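Putative cytoplasmic protein (PDB 4IQN) is of unknown function, a putative cytoplasmic protein of Salmonella belonging to the DUF5066 family. Local coordinates at residues M4-V15 and V167-S175. Residues are numbered along the deposited sequence; the frame is centred on the assembly and turned at random. Where two conformers were deposited one is given.
Sequences MDISLTNLIELV and VEYLYNIIS
Tyr171 reaches from helix 166-174 to the start of helix 8-18, an example of a buried tyrosine whose ring packs while its hydroxyl bonds. Its first torsion, chi1 -92°, lies away from the usual staggered values; CB and CG carry the ring across, and it is held from its CD atoms outward. CD1 meets the methyl CE of selenomethionine Met4, and Tyr171 CD2 lies 4.0 Å from Leu11 CD1. Further out, Tyr171 CE1 touches Leu14 CD1 at 3.7 Å, while CE2 packs against Leu11 CB. Tyr171 CZ lies 3.7 Å from Ile6 CA, with Ile6 CG2 next. Both faces are covered by CH-pi contacts: Ile6 CG2 sits over one, 4.1 Å from the Tyr171 ring centroid, and Leu11 CD1 over the opposite one. At the tip, Tyr171 OH donates to Ser7 O at 3.2 Å. That carbonyl also accepts from Leu11 N, from the other face of its plane, and Ser7 OG caps the helix through Asn10 N. Leu11 is itself a knob among Val167, Leu170, Tyr171 and Ile174. Outside the pair, Ile6 leans on Trp192 of helix 190-207. The chemistry thus implies a largely apolar join of the N-terminal loop and first turns of helix 8-18 to helix 166-174, in which the hydroxyl proton finds a backbone acceptor at the N-cap residue.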
HETATM    1  N   MSE A   4     -16.251  18.521   6.865  1.00 53.03           N
HETATM    2  CA  MSE A   4     -16.158  17.114   7.341  1.00 42.47           C
HETATM    3  C   MSE A   4     -14.892  16.822   8.122  1.00 48.75           C
HETATM    4  O   MSE A   4     -13.818  17.289   7.755  1.00 43.75           O
HETATM    5  CB  MSE A   4     -16.216  16.091   6.189  1.00 44.93           C
HETATM    6  CG  MSE A   4     -16.094  14.673   6.752  1.00 49.84           C
HETATM    7 SE   MSE A   4     -16.583  13.291   5.432  1.00 60.39          SE
HETATM    8  CE  MSE A   4     -16.073  11.719   6.512  1.00 49.18           C
ATOM      9  N   ASP A   5     -15.009  16.012   9.178  1.00 46.02           N
ATOM     10  CA  ASP A   5     -13.877  15.695  10.048  1.00 49.47           C
ATOM     11  C   ASP A   5     -13.217  14.384   9.614  1.00 48.82           C
ATOM     12  O   ASP A   5     -13.827  13.300   9.736  1.00 52.27           O
ATOM     13  CB  ASP A   5     -14.329  15.614  11.511  1.00 65.65           C
ATOM     14  CG  ASP A   5     -13.262  16.136  12.490  1.00 87.49           C
ATOM     15  OD1 ASP A   5     -12.375  16.926  12.081  1.00 90.42           O
ATOM     16  OD2 ASP A   5     -13.316  15.764  13.683  1.00 81.70           O
ATOM     17  N   ILE A   6     -11.970  14.490   9.128  1.00 33.84           N
ATOM     18  CA  ILE A   6     -11.270  13.364   8.493  1.00 35.96           C
ATOM     19  C   ILE A   6      -9.948  12.983   9.169  1.00 38.61           C
ATOM     20  O   ILE A   6      -9.004  12.399   8.537  1.00 37.24           O
ATOM     21  CB  ILE A   6     -11.107  13.592   6.989  1.00 35.48           C
ATOM     22  CG1 ILE A   6     -10.681  15.026   6.696  1.00 39.66           C
ATOM     23  CG2 ILE A   6     -12.437  13.294   6.293  1.00 27.54           C
ATOM     24  CD1 ILE A   6      -9.202  15.291   6.873  1.00 49.52           C
ATOM     25  N   SER A   7      -9.906  13.273  10.464  1.00 34.29           N
ATOM     26  CA  SER A   7      -8.767  12.926  11.303  1.00 33.71           C
ATOM     27  C   SER A   7      -8.549  11.414  11.416  1.00 31.07           C
ATOM     28  O   SER A   7      -9.434  10.592  11.231  1.00 27.62           O
ATOM     29  CB  SER A   7      -8.972  13.481  12.716  1.00 32.73           C
ATOM     30  OG  SER A   7     -10.028  12.783  13.371  1.00 32.55           O
ATOM     31  N   LEU A   8      -7.334  11.050  11.769  1.00 31.38           N
ATOM     32  CA  LEU A   8      -7.050   9.673  12.046  1.00 35.34           C
ATOM     33  C   LEU A   8      -7.903   9.121  13.222  1.00 34.20           C
ATOM     34  O   LEU A   8      -8.395   7.986  13.181  1.00 30.99           O
ATOM     35  CB  LEU A   8      -5.549   9.542  12.291  1.00 35.97           C
ATOM     36  CG  LEU A   8      -5.020   8.161  12.474  1.00 30.56           C
ATOM     37  CD1 LEU A   8      -5.488   7.226  11.368  1.00 28.75           C
ATOM     38  CD2 LEU A   8      -3.498   8.302  12.554  1.00 27.01           C
ATOM     39  N   THR A   9      -8.122   9.942  14.245  1.00 33.83           N
ATOM     40  CA  THR A   9      -8.894   9.518  15.426  1.00 38.97           C
ATOM     41  C   THR A   9     -10.307   9.147  15.009  1.00 34.81           C
ATOM     42  O   THR A   9     -10.832   8.097  15.414  1.00 31.76           O
ATOM     43  CB  THR A   9      -8.942  10.612  16.512  1.00 42.33           C
ATOM     44  OG1 THR A   9      -7.644  10.751  17.088  1.00 51.81           O
ATOM     45  CG2 THR A   9      -9.913  10.243  17.627  1.00 45.47           C
ATOM     46  N   ASN A  10     -10.911  10.015  14.201  0.70 31.53           N
ATOM     47  CA  ASN A  10     -12.235   9.766  13.674  0.70 32.42           C
ATOM     48  C   ASN A  10     -12.245   8.486  12.825  0.70 28.12           C
ATOM     49  O   ASN A  10     -13.162   7.658  12.941  0.70 27.95           O
ATOM     50  CB  ASN A  10     -12.759  10.997  12.892  0.70 33.94           C
ATOM     51  CG  ASN A  10     -13.028  12.232  13.784  0.70 37.51           C
ATOM     52  OD1 ASN A  10     -13.335  13.316  13.281  0.70 48.63           O
ATOM     53  ND2 ASN A  10     -12.916  12.080  15.091  0.70 35.57           N
ATOM     54  N   LEU A  11     -11.221   8.299  11.992  1.00 29.99           N
ATOM     55  CA  LEU A  11     -11.135   7.120  11.148  1.00 27.63           C
ATOM     56  C   LEU A  11     -11.135   5.821  11.975  1.00 26.93           C
ATOM     57  O   LEU A  11     -11.858   4.877  11.670  1.00 28.58           O
ATOM     58  CB  LEU A  11      -9.933   7.178  10.221  1.00 26.92           C
ATOM     59  CG  LEU A  11      -9.766   5.960   9.304  1.00 27.01           C
ATOM     60  CD1 LEU A  11     -11.030   5.687   8.492  1.00 26.66           C
ATOM     61  CD2 LEU A  11      -8.602   6.242   8.394  1.00 33.11           C
ATOM     62  N   ILE A  12     -10.357   5.787  13.038  1.00 27.35           N
ATOM     63  CA  ILE A  12     -10.296   4.596  13.851  1.00 30.49           C
ATOM     64  C   ILE A  12     -11.652   4.288  14.511  1.00 30.93           C
ATOM     65  O   ILE A  12     -12.059   3.124  14.546  1.00 32.57           O
ATOM     66  CB  ILE A  12      -9.165   4.678  14.884  1.00 34.61           C
ATOM     67  CG1 ILE A  12      -7.782   4.775  14.180  1.00 28.63           C
ATOM     68  CG2 ILE A  12      -9.226   3.472  15.790  1.00 38.49           C
ATOM     69  CD1 ILE A  12      -7.363   3.529  13.435  1.00 32.14           C
ATOM     70  N   GLU A  13     -12.371   5.307  14.988  1.00 30.37           N
ATOM     71  CA  GLU A  13     -13.718   5.074  15.503  1.00 32.31           C
ATOM     72  C   GLU A  13     -14.616   4.424  14.454  1.00 36.24           C
ATOM     73  O   GLU A  13     -15.425   3.541  14.788  1.00 38.62           O
ATOM     74  CB  GLU A  13     -14.392   6.368  16.026  1.00 32.44           C
ATOM     75  CG  GLU A  13     -13.727   6.968  17.264  1.00 44.77           C
ATOM     76  CD  GLU A  13     -13.475   5.953  18.382  1.00 53.89           C
ATOM     77  OE1 GLU A  13     -14.439   5.538  19.049  1.00 64.46           O
ATOM     78  OE2 GLU A  13     -12.307   5.564  18.606  1.00 74.39           O
ATOM     79  N   LEU A  14     -14.508   4.869  13.207  1.00 30.85           N
ATOM     80  CA  LEU A  14     -15.276   4.267  12.126  1.00 31.97           C
ATOM     81  C   LEU A  14     -14.788   2.847  11.825  1.00 32.58           C
ATOM     82  O   LEU A  14     -15.587   1.957  11.592  1.00 36.90           O
ATOM     83  CB  LEU A  14     -15.257   5.164  10.888  1.00 30.72           C
ATOM     84  CG  LEU A  14     -15.850   6.567  11.097  1.00 30.99           C
ATOM     85  CD1 LEU A  14     -15.459   7.479   9.946  1.00 31.57           C
ATOM     86  CD2 LEU A  14     -17.360   6.515  11.275  1.00 38.97           C
ATOM     87  N   VAL A  15     -13.483   2.616  11.889  1.00 32.78           N
ATOM     88  CA  VAL A  15     -12.948   1.277  11.656  1.00 34.26           C
ATOM     89  C   VAL A  15     -13.451   0.327  12.748  1.00 41.26           C
ATOM     90  O   VAL A  15     -13.929  -0.768  12.429  1.00 48.60           O
ATOM     91  CB  VAL A  15     -11.416   1.275  11.523  1.00 37.38           C
ATOM     92  CG1 VAL A  15     -10.876  -0.154  11.545  1.00 43.14           C
ATOM     93  CG2 VAL A  15     -10.994   1.962  10.235  1.00 34.47           C
ATOM     94  N   VAL A 167      -5.430   6.892   4.784  1.00 17.67           N
ATOM     95  CA  VAL A 167      -6.590   7.518   5.401  1.00 18.27           C
ATOM     96  C   VAL A 167      -7.685   7.766   4.352  1.00 17.43           C
ATOM     97  O   VAL A 167      -8.821   7.344   4.543  1.00 16.80           O
ATOM     98  CB  VAL A 167      -6.231   8.820   6.133  1.00 19.43           C
ATOM     99  CG1 VAL A 167      -7.451   9.517   6.723  1.00 19.47           C
ATOM    100  CG2 VAL A 167      -5.223   8.537   7.268  1.00 21.00           C
ATOM    101  N   GLU A 168      -7.340   8.401   3.258  1.00 17.02           N
ATOM    102  CA  GLU A 168      -8.304   8.626   2.180  1.00 17.25           C
ATOM    103  C   GLU A 168      -8.826   7.292   1.621  1.00 15.93           C
ATOM    104  O   GLU A 168     -10.031   7.130   1.405  1.00 17.31           O
ATOM    105  CB  GLU A 168      -7.686   9.466   1.069  1.00 16.54           C
ATOM    106  CG  GLU A 168      -8.633   9.685  -0.113  1.00 16.74           C
ATOM    107  CD  GLU A 168      -8.162  10.663  -1.155  1.00 19.07           C
ATOM    108  OE1 GLU A 168      -6.979  11.083  -1.152  1.00 15.24           O
ATOM    109  OE2 GLU A 168      -9.001  11.027  -2.026  1.00 21.25           O
ATOM    110  N   TYR A 169      -7.925   6.339   1.402  1.00 16.56           N
ATOM    111  CA  TYR A 169      -8.306   5.036   0.903  1.00 16.04           C
ATOM    112  C   TYR A 169      -9.366   4.402   1.811  1.00 17.25           C
ATOM    113  O   TYR A 169     -10.418   3.936   1.343  1.00 18.56           O
ATOM    114  CB  TYR A 169      -7.066   4.123   0.739  1.00 16.52           C
ATOM    115  CG  TYR A 169      -7.400   2.685   0.470  1.00 16.45           C
ATOM    116  CD1 TYR A 169      -7.717   2.242  -0.816  1.00 19.91           C
ATOM    117  CD2 TYR A 169      -7.445   1.747   1.503  1.00 17.92           C
ATOM    118  CE1 TYR A 169      -8.055   0.936  -1.067  1.00 19.88           C
ATOM    119  CE2 TYR A 169      -7.753   0.426   1.273  1.00 16.83           C
ATOM    120  CZ  TYR A 169      -8.068   0.002  -0.014  1.00 19.82           C
ATOM    121  OH  TYR A 169      -8.414  -1.315  -0.259  1.00 20.17           O
ATOM    122  N   LEU A 170      -9.115   4.388   3.121  1.00 17.12           N
ATOM    123  CA  LEU A 170     -10.033   3.735   4.031  1.00 18.33           C
ATOM    124  C   LEU A 170     -11.380   4.457   4.176  1.00 20.46           C
ATOM    125  O   LEU A 170     -12.425   3.789   4.290  1.00 20.77           O
ATOM    126  CB  LEU A 170      -9.383   3.518   5.403  1.00 21.86           C
ATOM    127  CG  LEU A 170      -8.336   2.420   5.384  1.00 23.56           C
ATOM    128  CD1 LEU A 170      -7.714   2.358   6.780  1.00 27.52           C
ATOM    129  CD2 LEU A 170      -8.896   1.053   5.009  1.00 28.16           C
ATOM    130  N   TYR A 171     -11.377   5.786   4.191  1.00 17.12           N
ATOM    131  CA  TYR A 171     -12.647   6.519   4.241  1.00 17.73           C
ATOM    132  C   TYR A 171     -13.517   6.101   3.063  1.00 20.27           C
ATOM    133  O   TYR A 171     -14.752   5.937   3.198  1.00 20.69           O
ATOM    134  CB  TYR A 171     -12.428   8.037   4.234  1.00 17.45           C
ATOM    135  CG  TYR A 171     -12.337   8.660   5.611  1.00 18.82           C
ATOM    136  CD1 TYR A 171     -13.484   8.906   6.376  1.00 22.35           C
ATOM    137  CD2 TYR A 171     -11.122   8.983   6.163  1.00 19.48           C
ATOM    138  CE1 TYR A 171     -13.401   9.460   7.634  1.00 25.91           C
ATOM    139  CE2 TYR A 171     -11.039   9.564   7.430  1.00 20.89           C
ATOM    140  CZ  TYR A 171     -12.172   9.793   8.171  1.00 25.55           C
ATOM    141  OH  TYR A 171     -12.094  10.363   9.446  1.00 24.41           O
ATOM    142  N   ASN A 172     -12.883   5.935   1.912  1.00 19.06           N
ATOM    143  CA  ASN A 172     -13.624   5.514   0.721  1.00 19.39           C
ATOM    144  C   ASN A 172     -14.144   4.067   0.875  1.00 23.93           C
ATOM    145  O   ASN A 172     -15.310   3.803   0.606  1.00 21.75           O
ATOM    146  CB  ASN A 172     -12.816   5.737  -0.541  1.00 20.26           C
ATOM    147  CG  ASN A 172     -12.814   7.192  -0.985  1.00 20.49           C
ATOM    148  OD1 ASN A 172     -11.986   8.019  -0.585  1.00 24.12           O
ATOM    149  ND2 ASN A 172     -13.756   7.516  -1.804  1.00 18.73           N
ATOM    150  N   ILE A 173     -13.316   3.154   1.390  1.00 20.27           N
ATOM    151  CA  ILE A 173     -13.765   1.775   1.617  1.00 24.45           C
ATOM    152  C   ILE A 173     -14.989   1.750   2.529  1.00 24.09           C
ATOM    153  O   ILE A 173     -15.979   1.095   2.230  1.00 26.14           O
ATOM    154  CB  ILE A 173     -12.642   0.886   2.208  1.00 23.50           C
ATOM    155  CG1 ILE A 173     -11.509   0.679   1.206  1.00 25.24           C
ATOM    156  CG2 ILE A 173     -13.172  -0.437   2.749  1.00 26.83           C
ATOM    157  CD1 ILE A 173     -11.895  -0.047  -0.057  1.00 26.25           C
ATOM    158  N   ILE A 174     -14.903   2.497   3.620  0.50 22.00           N
ATOM    159  CA  ILE A 174     -15.926   2.496   4.656  0.50 24.26           C
ATOM    160  C   ILE A 174     -17.213   3.233   4.268  0.50 24.15           C
ATOM    161  O   ILE A 174     -18.259   3.000   4.864  0.50 25.81           O
ATOM    162  CB  ILE A 174     -15.341   3.119   5.928  0.50 24.08           C
ATOM    163  CG1 ILE A 174     -14.360   2.120   6.546  0.50 25.44           C
ATOM    164  CG2 ILE A 174     -16.434   3.508   6.900  0.50 26.48           C
ATOM    165  CD1 ILE A 174     -13.541   2.678   7.678  0.50 27.83           C
ATOM    166  N   SER A 175     -17.139   4.088   3.251  1.00 24.79           N
ATOM    167  CA  SER A 175     -18.292   4.933   2.845  1.00 26.18           C
ATOM    168  C   SER A 175     -19.524   4.141   2.405  1.00 27.65           C
ATOM    169  O   SER A 175     -20.640   4.636   2.509  1.00 29.01           O
ATOM    170  CB  SER A 175     -17.905   5.941   1.733  1.00 23.14           C
ATOM    171  OG  SER A 175     -17.645   5.283   0.502  1.00 24.83           O
TER